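Local coordinates for probable N-glycosylase/DNA lyase (PDB 3N0U), which is probably a DNA glycosylase of the helix-hairpin-helix superfamily, with an all-helical fold, at residues K160-L165 with L207-L212; S55-T60 with A143-R148; G45-L50 with G114-L119. All blocks are in the same frame, centred on the assembly; numbering follows the deposited sequence.

Overall arrangement
The three contacts run through an all-helical chain. Contact 3 lies at the start of helix 47-59 and contact 2 near its end, with centres about 14 Å apart, and the two touch where Phe146 CE1 comes 3.3 Å from Leu50 O. Contact 1 joins helix 160-168 to helix 202-214; its centre is about 16 Å from that of contact 2, and about 28 Å from that of contact 3, across the centre of the chain. A sodium ion at Val132, Ala135 and Ile138, at the end of helix 124-134 and in the loop that leads to helix 140-148, is about 11 Å from the side chain of Cys57 (contact 2) and about 12 Å from that of Leu116 (contact 3).

Contact 1: K160-L165 with L207-L212; sequences KHVLRL and LYLWYL
His161 slides over the indole of Trp210 from the opposite direction and turns an edge to it. Its CD2 sits above the middle of one indole face, 3.4 Å from Trp210 CE2, and the two planes meet at 50°, an edge-to-face pair opened well short of perpendicular. The methylene joins in, with His161 CB 3.4 Å from Trp210 CZ2. With CG anti to the backbone N (chi1 159°), the imidazole is carried out from helix 160-168 past the tryptophan to the backbone of helix 202-214. There His161 NE2 gives its proton to Leu209 O at 3.2 Å, nearly straight at the hydrogen. The oxygen lies close to the imidazole plane, but the donor stands well above the carbonyl plane, not on a lone pair. Leu209 O also receives a weak bond from Leu212 N inside its own helix. Beside this polar pair the aliphatic chains mesh. Leu165 CD1 lies against Leu209 CD2 at 3.9 Å and reaches Leu212 CD1 at 4.1 Å, while Val162 CG1 meets Leu209 CD1 at 4.3 Å. The contact is buried and joins helix 160-168 to the C-terminal helix 202-214 of this all-helical glycosylase fold, the segments almost at right angles (84°), their axes 10.4 Å apart. Leu191 of helix 181-198 packs on Val162 from outside the pair. Asp159 binds both partners, through a hydrogen bond from Val162 N and a weak one from Trp210 NE1, tying the start of helix 160-168 to the indole. The chemistry thus combines an apolar interface with one directed bond: NE2 carries a hydrogen, and the in-plane acceptor together with the indole under CD2 fixes how the imidazole is rotated.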
loop_
_atom_site.group_PDB
_atom_site.type_symbol
_atom_site.label_atom_id
_atom_site.label_comp_id
_atom_site.label_asym_id
_atom_site.label_seq_id
_atom_site.Cartn_x
_atom_site.Cartn_y
_atom_site.Cartn_z
ATOM N N LYS A 160 1.206 0.418 10.492
ATOM C CA LYS A 160 1.646 0.399 11.869
ATOM C C LYS A 160 3.158 0.584 11.978
ATOM O O LYS A 160 3.619 1.259 12.884
ATOM C CB LYS A 160 1.177 -0.872 12.581
ATOM C CG LYS A 160 -0.280 -0.788 13.006
ATOM C CD LYS A 160 -0.617 -1.791 14.100
ATOM C CE LYS A 160 -2.071 -1.657 14.541
ATOM N NZ LYS A 160 -2.382 -2.487 15.737
ATOM N N HIS A 161 3.918 0.021 11.040
ATOM C CA HIS A 161 5.380 0.116 11.087
ATOM C C HIS A 161 5.814 1.559 10.910
ATOM O O HIS A 161 6.676 2.054 11.627
ATOM C CB HIS A 161 6.036 -0.730 9.990
ATOM C CG HIS A 161 7.436 -0.298 9.653
ATOM N ND1 HIS A 161 8.466 -0.317 10.570
ATOM C CD2 HIS A 161 7.971 0.173 8.501
ATOM C CE1 HIS A 161 9.574 0.120 9.999
ATOM N NE2 HIS A 161 9.302 0.424 8.743
ATOM N N VAL A 162 5.217 2.235 9.937
ATOM C CA VAL A 162 5.584 3.615 9.670
ATOM C C VAL A 162 5.151 4.499 10.844
ATOM O O VAL A 162 5.896 5.378 11.259
ATOM C CB VAL A 162 4.978 4.087 8.354
ATOM C CG1 VAL A 162 5.166 5.579 8.166
ATOM C CG2 VAL A 162 5.625 3.322 7.205
ATOM N N LEU A 163 3.956 4.270 11.386
ATOM C CA LEU A 163 3.476 5.100 12.495
ATOM C C LEU A 163 4.346 4.919 13.734
ATOM O O LEU A 163 4.622 5.877 14.449
ATOM C CB LEU A 163 2.024 4.788 12.825
ATOM C CG LEU A 163 1.043 5.209 11.732
ATOM C CD1 LEU A 163 -0.330 4.627 11.993
ATOM C CD2 LEU A 163 0.964 6.733 11.603
ATOM N N ARG A 164 4.806 3.698 13.982
ATOM C CA ARG A 164 5.667 3.470 15.129
ATOM C C ARG A 164 7.016 4.147 14.946
ATOM O O ARG A 164 7.583 4.635 15.918
ATOM C CB ARG A 164 5.813 1.979 15.434
ATOM C CG ARG A 164 4.558 1.383 16.110
ATOM C CD ARG A 164 4.781 -0.049 16.584
ATOM N NE ARG A 164 5.462 -0.833 15.558
ATOM C CZ ARG A 164 4.869 -1.722 14.766
ATOM N NH1 ARG A 164 3.568 -1.978 14.890
ATOM N NH2 ARG A 164 5.588 -2.368 13.854
ATOM N N LEU A 165 7.525 4.190 13.714
ATOM C CA LEU A 165 8.759 4.928 13.434
ATOM C C LEU A 165 8.573 6.417 13.682
ATOM O O LEU A 165 9.455 7.086 14.211
ATOM C CB LEU A 165 9.216 4.744 11.986
ATOM C CG LEU A 165 10.202 3.639 11.672
ATOM C CD1 LEU A 165 10.539 3.732 10.199
ATOM C CD2 LEU A 165 11.458 3.742 12.521
ATOM N N LEU A 207 9.412 2.867 0.773
ATOM C CA LEU A 207 10.215 1.657 0.574
ATOM C C LEU A 207 11.550 1.730 1.290
ATOM O O LEU A 207 12.033 0.722 1.786
ATOM C CB LEU A 207 10.415 1.363 -0.899
ATOM C CG LEU A 207 9.115 1.087 -1.648
ATOM C CD1 LEU A 207 9.454 0.825 -3.100
ATOM C CD2 LEU A 207 8.367 -0.104 -1.042
ATOM N N TYR A 208 12.142 2.916 1.364
ATOM C CA TYR A 208 13.355 3.067 2.158
ATOM C C TYR A 208 13.041 2.813 3.641
ATOM O O TYR A 208 13.812 2.153 4.329
ATOM C CB TYR A 208 13.989 4.447 1.938
ATOM C CG TYR A 208 14.657 4.596 0.593
ATOM C CD1 TYR A 208 15.927 4.100 0.367
ATOM C CD2 TYR A 208 14.025 5.259 -0.450
ATOM C CE1 TYR A 208 16.545 4.246 -0.865
ATOM C CE2 TYR A 208 14.630 5.399 -1.685
ATOM C CZ TYR A 208 15.897 4.899 -1.875
ATOM O OH TYR A 208 16.518 5.009 -3.083
ATOM N N LEU A 209 11.920 3.338 4.130
ATOM C CA LEU A 209 11.519 3.132 5.525
ATOM C C LEU A 209 11.365 1.646 5.823
ATOM O O LEU A 209 11.769 1.149 6.881
ATOM C CB LEU A 209 10.209 3.853 5.823
ATOM C CG LEU A 209 10.270 5.381 5.893
ATOM C CD1 LEU A 209 8.873 5.932 6.109
ATOM C CD2 LEU A 209 11.197 5.861 6.996
ATOM N N TRP A 210 10.770 0.911 4.893
ATOM C CA TRP A 210 10.565 -0.516 5.141
ATOM C C TRP A 210 11.843 -1.337 5.058
ATOM O O TRP A 210 11.950 -2.382 5.705
ATOM C CB TRP A 210 9.496 -1.090 4.213
ATOM C CG TRP A 210 8.143 -1.083 4.842
ATOM C CD1 TRP A 210 7.143 -0.180 4.654
ATOM C CD2 TRP A 210 7.658 -2.030 5.788
ATOM N NE1 TRP A 210 6.056 -0.513 5.422
ATOM C CE2 TRP A 210 6.347 -1.653 6.124
ATOM C CE3 TRP A 210 8.206 -3.174 6.376
ATOM C CZ2 TRP A 210 5.577 -2.371 7.030
ATOM C CZ3 TRP A 210 7.438 -3.893 7.271
ATOM C CH2 TRP A 210 6.138 -3.487 7.592
ATOM N N TYR A 211 12.820 -0.862 4.293
ATOM C CA TYR A 211 14.117 -1.528 4.203
ATOM C C TYR A 211 14.780 -1.617 5.580
ATOM O O TYR A 211 15.494 -2.561 5.874
ATOM C CB TYR A 211 15.031 -0.815 3.191
ATOM C CG TYR A 211 16.351 -1.509 2.990
ATOM C CD1 TYR A 211 16.478 -2.510 2.056
ATOM C CD2 TYR A 211 17.459 -1.210 3.786
ATOM C CE1 TYR A 211 17.677 -3.174 1.879
ATOM C CE2 TYR A 211 18.648 -1.857 3.607
ATOM C CZ TYR A 211 18.749 -2.859 2.668
ATOM O OH TYR A 211 19.926 -3.539 2.492
ATOM N N LEU A 212 14.499 -0.651 6.430
ATOM C CA LEU A 212 15.119 -0.619 7.760
ATOM C C LEU A 212 14.866 -1.866 8.594
ATOM O O LEU A 212 15.686 -2.213 9.428
ATOM C CB LEU A 212 14.632 0.594 8.554
ATOM C CG LEU A 212 14.965 1.965 7.986
ATOM C CD1 LEU A 212 14.352 3.055 8.902
ATOM C CD2 LEU A 212 16.442 2.142 7.861
#

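Contact 2: S55-T60 with A143-R148; sequences SFCVLT and ASHFLR
A water held between His145 and Cys57 has three neighbours: it donates to Cys57 O at 2.9 Å, binds His145 ND1 at 2.9 Å, and reaches Thr60 OG1 in a weak bond of 3.5 Å. It thereby joins the C-terminal turn of helix 47-59 to the middle of helix 140-148. The imidazole is also met directly. Cys57 SG lies over one of its faces, 4.0 Å from the ring centroid and only 20° off the ring normal, a sulfur-aromatic contact, and the same sulfur presses on the backbone beyond it, 3.4 Å from Phe146 N. Thr60 OG1 approaches at the ring's edge, near the plane, while Phe56 crosses at about a right angle, its CE2 3.7 Å from His145 CE1. In His145, CG anti to the backbone N (chi1 -169°) carries the ring toward helix 47-59, and the second torsion turns ND1 to the water. The other nitrogen, NE2, is hydrogen-bonded to Lys219 O at the C-terminus of the chain, and Lys219 also makes a cation-pi contact with Phe56. Both ring nitrogens therefore have partners, and the rotation of the imidazole is settled from two ends. Phe146 completes the interface through its CB, 3.8 Å from Cys57 SG. The two helix segments run roughly antiparallel, at 144°, with axes 9.2 Å apart. Helix 140-148 is the second helix of the helix-hairpin-helix element, and helix 124-134, the first, packs on Phe146 through Leu131. Helix 65-75 meets Phe56 with Ile69 and Gln72, and helix 99-109 touches Ser55 and Val58.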
loop_
_atom_site.group_PDB
_atom_site.type_symbol
_atom_site.label_atom_id
_atom_site.label_comp_id
_atom_site.label_asym_id
_atom_site.label_seq_id
_atom_site.Cartn_x
_atom_site.Cartn_y
_atom_site.Cartn_z
ATOM N N SER A 55 -6.933 -6.050 -4.921
ATOM C CA SER A 55 -7.175 -7.223 -4.068
ATOM C C SER A 55 -5.997 -7.548 -3.149
ATOM O O SER A 55 -6.197 -7.901 -1.972
ATOM C CB SER A 55 -7.557 -8.434 -4.914
ATOM O OG SER A 55 -8.722 -8.133 -5.687
ATOM N N PHE A 56 -4.778 -7.374 -3.657
ATOM C CA PHE A 56 -3.582 -7.523 -2.841
ATOM C C PHE A 56 -3.682 -6.572 -1.652
ATOM O O PHE A 56 -3.390 -6.938 -0.518
ATOM C CB PHE A 56 -2.320 -7.243 -3.670
ATOM C CG PHE A 56 -1.074 -7.059 -2.846
ATOM C CD1 PHE A 56 -0.335 -8.151 -2.435
ATOM C CD2 PHE A 56 -0.631 -5.794 -2.501
ATOM C CE1 PHE A 56 0.810 -7.985 -1.678
ATOM C CE2 PHE A 56 0.512 -5.627 -1.746
ATOM C CZ PHE A 56 1.232 -6.731 -1.329
ATOM N N CYS A 57 -4.123 -5.348 -1.902
ATOM C CA CYS A 57 -4.203 -4.374 -0.829
ATOM C C CYS A 57 -5.315 -4.702 0.185
ATOM O O CYS A 57 -5.167 -4.462 1.382
ATOM C CB CYS A 57 -4.351 -2.960 -1.398
ATOM S SG CYS A 57 -2.894 -2.437 -2.333
ATOM N N VAL A 58 -6.402 -5.288 -0.281
ATOM C CA VAL A 58 -7.438 -5.780 0.626
ATOM C C VAL A 58 -6.840 -6.844 1.560
ATOM O O VAL A 58 -7.089 -6.854 2.770
ATOM C CB VAL A 58 -8.626 -6.373 -0.162
ATOM C CG1 VAL A 58 -9.573 -7.116 0.748
ATOM C CG2 VAL A 58 -9.369 -5.279 -0.925
ATOM N N LEU A 59 -6.042 -7.732 0.993
ATOM C CA LEU A 59 -5.515 -8.868 1.761
ATOM C C LEU A 59 -4.410 -8.498 2.721
ATOM O O LEU A 59 -4.214 -9.189 3.726
ATOM C CB LEU A 59 -4.976 -9.951 0.833
ATOM C CG LEU A 59 -6.011 -10.578 -0.094
ATOM C CD1 LEU A 59 -5.333 -11.584 -1.007
ATOM C CD2 LEU A 59 -7.158 -11.222 0.664
ATOM N N THR A 60 -3.671 -7.431 2.437
ATOM C CA THR A 60 -2.562 -7.087 3.309
ATOM C C THR A 60 -2.897 -6.005 4.321
ATOM O O THR A 60 -1.994 -5.496 4.984
ATOM C CB THR A 60 -1.341 -6.650 2.501
ATOM O OG1 THR A 60 -1.677 -5.507 1.716
ATOM C CG2 THR A 60 -0.864 -7.790 1.608
ATOM N N ALA A 143 -5.894 2.433 0.455
ATOM C CA ALA A 143 -6.092 3.181 -0.784
ATOM C C ALA A 143 -4.784 3.839 -1.206
ATOM O O ALA A 143 -4.431 3.847 -2.398
ATOM C CB ALA A 143 -7.152 4.241 -0.598
ATOM N N SER A 144 -4.056 4.401 -0.248
ATOM C CA SER A 144 -2.735 4.952 -0.534
ATOM C C SER A 144 -1.796 3.898 -1.081
ATOM O O SER A 144 -1.053 4.143 -2.020
ATOM C CB SER A 144 -2.133 5.546 0.729
ATOM O OG SER A 144 -3.013 6.515 1.282
ATOM N N HIS A 145 -1.851 2.727 -0.473
ATOM C CA HIS A 145 -1.035 1.590 -0.855
ATOM C C HIS A 145 -1.304 1.156 -2.293
ATOM O O HIS A 145 -0.364 0.982 -3.079
ATOM C CB HIS A 145 -1.349 0.455 0.113
ATOM C CG HIS A 145 -0.420 -0.706 0.029
ATOM N ND1 HIS A 145 -0.615 -1.847 0.774
ATOM C CD2 HIS A 145 0.718 -0.905 -0.678
ATOM C CE1 HIS A 145 0.354 -2.709 0.521
ATOM N NE2 HIS A 145 1.177 -2.162 -0.358
ATOM N N PHE A 146 -2.585 0.985 -2.627
ATOM C CA PHE A 146 -2.975 0.621 -3.984
ATOM C C PHE A 146 -2.439 1.648 -4.991
ATOM O O PHE A 146 -1.811 1.289 -6.000
ATOM C CB PHE A 146 -4.505 0.512 -4.096
ATOM C CG PHE A 146 -5.017 0.414 -5.516
ATOM C CD1 PHE A 146 -4.821 -0.726 -6.257
ATOM C CD2 PHE A 146 -5.673 1.473 -6.086
ATOM C CE1 PHE A 146 -5.279 -0.812 -7.545
ATOM C CE2 PHE A 146 -6.124 1.398 -7.384
ATOM C CZ PHE A 146 -5.924 0.247 -8.107
ATOM N N LEU A 147 -2.698 2.920 -4.741
ATOM C CA LEU A 147 -2.277 3.944 -5.691
ATOM C C LEU A 147 -0.753 3.962 -5.862
ATOM O O LEU A 147 -0.230 3.987 -6.983
ATOM C CB LEU A 147 -2.855 5.310 -5.300
ATOM C CG LEU A 147 -4.384 5.393 -5.489
ATOM C CD1 LEU A 147 -4.955 6.611 -4.798
ATOM C CD2 LEU A 147 -4.753 5.395 -6.976
ATOM N N ARG A 148 -0.023 3.885 -4.761
ATOM C CA ARG A 148 1.424 3.833 -4.827
ATOM C C ARG A 148 1.892 2.646 -5.673
ATOM O O ARG A 148 2.838 2.770 -6.465
ATOM C CB ARG A 148 1.986 3.732 -3.403
ATOM C CG ARG A 148 3.474 4.026 -3.266
ATOM C CD ARG A 148 4.393 2.879 -3.732
ATOM N NE ARG A 148 4.125 1.606 -3.077
ATOM C CZ ARG A 148 4.668 1.215 -1.929
ATOM N NH1 ARG A 148 5.482 2.008 -1.266
ATOM N NH2 ARG A 148 4.349 0.034 -1.417
HETATM O O HOH W 1 -3.198 -2.404 1.939
#

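Contact 3: G45-L50 with G114-L119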
loop_
_atom_site.group_PDB
_atom_site.type_symbol
_atom_site.label_atom_id
_atom_site.label_comp_id
_atom_site.label_asym_id
_atom_site.label_seq_id
_atom_site.Cartn_x
_atom_site.Cartn_y
_atom_site.Cartn_z
ATOM N N GLY A 45 -1.116 -1.644 -17.334
ATOM C CA GLY A 45 -2.037 -2.585 -16.736
ATOM C C GLY A 45 -3.474 -2.496 -17.231
ATOM O O GLY A 45 -4.009 -1.409 -17.479
ATOM N N THR A 46 -4.110 -3.656 -17.365
ATOM C CA THR A 46 -5.513 -3.727 -17.722
ATOM C C THR A 46 -6.356 -3.504 -16.483
ATOM O O THR A 46 -5.834 -3.468 -15.364
ATOM C CB THR A 46 -5.876 -5.111 -18.272
ATOM O OG1 THR A 46 -5.612 -6.090 -17.262
ATOM C CG2 THR A 46 -5.056 -5.452 -19.523
ATOM N N GLU A 47 -7.658 -3.360 -16.672
ATOM C CA GLU A 47 -8.562 -3.257 -15.533
ATOM C C GLU A 47 -8.390 -4.447 -14.604
ATOM O O GLU A 47 -8.352 -4.296 -13.392
ATOM C CB GLU A 47 -10.027 -3.159 -15.988
ATOM C CG GLU A 47 -10.387 -1.851 -16.658
ATOM C CD GLU A 47 -10.632 -0.702 -15.671
ATOM O OE1 GLU A 47 -10.945 -0.976 -14.490
ATOM O OE2 GLU A 47 -10.531 0.477 -16.085
ATOM N N GLU A 48 -8.292 -5.643 -15.161
ATOM C CA GLU A 48 -8.121 -6.816 -14.324
ATOM C C GLU A 48 -6.787 -6.830 -13.602
ATOM O O GLU A 48 -6.727 -7.242 -12.440
ATOM C CB GLU A 48 -8.300 -8.087 -15.132
ATOM C CG GLU A 48 -9.738 -8.281 -15.600
ATOM C CD GLU A 48 -9.980 -9.617 -16.264
ATOM O OE1 GLU A 48 -9.016 -10.398 -16.404
ATOM O OE2 GLU A 48 -11.145 -9.881 -16.644
ATOM N N ASP A 49 -5.719 -6.385 -14.264
ATOM C CA ASP A 49 -4.428 -6.296 -13.589
ATOM C C ASP A 49 -4.516 -5.344 -12.376
ATOM O O ASP A 49 -3.970 -5.599 -11.285
ATOM C CB ASP A 49 -3.354 -5.750 -14.537
ATOM C CG ASP A 49 -3.008 -6.692 -15.678
ATOM O OD1 ASP A 49 -3.205 -7.925 -15.542
ATOM O OD2 ASP A 49 -2.501 -6.182 -16.721
ATOM N N LEU A 50 -5.181 -4.218 -12.570
ATOM C CA LEU A 50 -5.322 -3.252 -11.496
ATOM C C LEU A 50 -6.204 -3.833 -10.391
ATOM O O LEU A 50 -5.954 -3.621 -9.209
ATOM C CB LEU A 50 -5.930 -1.952 -12.029
ATOM C CG LEU A 50 -5.028 -1.175 -12.992
ATOM C CD1 LEU A 50 -5.795 -0.046 -13.600
ATOM C CD2 LEU A 50 -3.813 -0.639 -12.265
ATOM N N GLY A 114 -13.709 -1.596 -14.712
ATOM C CA GLY A 114 -14.127 -0.605 -15.687
ATOM C C GLY A 114 -13.809 0.819 -15.265
ATOM O O GLY A 114 -13.812 1.738 -16.106
ATOM N N LYS A 115 -13.529 1.006 -13.975
ATOM C CA LYS A 115 -13.301 2.334 -13.410
ATOM C C LYS A 115 -11.857 2.540 -12.947
ATOM O O LYS A 115 -11.454 3.674 -12.677
ATOM C CB LYS A 115 -14.217 2.544 -12.195
ATOM C CG LYS A 115 -15.698 2.605 -12.519
ATOM C CD LYS A 115 -16.543 2.550 -11.258
ATOM C CE LYS A 115 -17.941 3.096 -11.516
ATOM N NZ LYS A 115 -18.512 2.602 -12.799
ATOM N N LEU A 116 -11.073 1.463 -12.850
ATOM C CA LEU A 116 -9.760 1.553 -12.194
ATOM C C LEU A 116 -8.692 2.278 -13.012
ATOM O O LEU A 116 -7.880 2.983 -12.437
ATOM C CB LEU A 116 -9.245 0.162 -11.779
ATOM C CG LEU A 116 -10.114 -0.527 -10.738
ATOM C CD1 LEU A 116 -9.600 -1.931 -10.442
ATOM C CD2 LEU A 116 -10.152 0.300 -9.453
ATOM N N LYS A 117 -8.686 2.110 -14.338
ATOM C CA LYS A 117 -7.675 2.778 -15.162
ATOM C C LYS A 117 -7.805 4.290 -15.006
ATOM O O LYS A 117 -6.817 5.002 -14.838
ATOM C CB LYS A 117 -7.785 2.386 -16.643
ATOM C CG LYS A 117 -7.325 0.953 -16.921
ATOM C CD LYS A 117 -7.332 0.610 -18.403
ATOM C CE LYS A 117 -6.212 1.306 -19.150
ATOM N NZ LYS A 117 -6.227 0.950 -20.597
ATOM N N ASN A 118 -9.035 4.786 -15.037
ATOM C CA ASN A 118 -9.246 6.206 -14.872
ATOM C C ASN A 118 -8.838 6.659 -13.460
ATOM O O ASN A 118 -8.211 7.694 -13.305
ATOM C CB ASN A 118 -10.696 6.561 -15.175
ATOM C CG ASN A 118 -10.940 8.053 -15.156
ATOM O OD1 ASN A 118 -11.004 8.664 -14.096
ATOM N ND2 ASN A 118 -11.075 8.648 -16.332
ATOM N N LEU A 119 -9.152 5.863 -12.437
ATOM C CA LEU A 119 -8.799 6.234 -11.066
ATOM C C LEU A 119 -7.298 6.364 -10.921
ATOM O O LEU A 119 -6.804 7.277 -10.269
ATOM C CB LEU A 119 -9.300 5.200 -10.046
ATOM C CG LEU A 119 -10.747 5.289 -9.597
ATOM C CD1 LEU A 119 -11.118 4.015 -8.860
ATOM C CD2 LEU A 119 -10.970 6.508 -8.727
HETATM O O HOH W 2 -4.011 -1.705 -20.476
HETATM O O HOH W 3 -11.277 3.317 -16.262
#
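Glu47 extends its carboxylate across the contact to three backbone N-H groups at and just before the start of helix 116-121. It stands in the first turn of helix 47-59, which opens with a capping box: Asp49 N donates to Thr46 OG1 at 3.0 Å, and Thr46 N donates back to Asp49 OD2 at 3.1 Å. From that turn the glutamate chain folds over at chi2 (-79°), which brings its end toward residues 114-117. Its OE1 receives two N-H groups. Leu116 N, at 2.9 Å from Glu47 OE1, meets the syn lone pair; Gly114 N, at 2.8 Å from the same oxygen, adds a weak bond, and both are bent at the hydrogen. The second oxygen, Glu47 OE2, takes Lys117 N at 3.0 Å in a straighter bond (165°), approached from above the carboxylate plane. With the main-chain donors of residues 114, 116 and 117 all used on one side chain, the carboxylate can hardly turn, and the amide dipoles at this helix start would be expected to favour its charged form. Apolar packing lies alongside. Leu50 CD1 lies against the same backbone, 3.7 Å from Lys117 N, and also touches Leu116 CB; the Leu50 side chain meets Leu41 of helix 13-44 as well. The aliphatic part of Lys117 crosses the glutamate obliquely, then bends at its third torsion and places CE 3.9 Å from Gly45 O. The contact therefore joins the starts of two helices near the surface of the fold, and a bridging water finishes it: this water donates to Glu47 OE2 at 2.9 Å and accepts from Asn118 N.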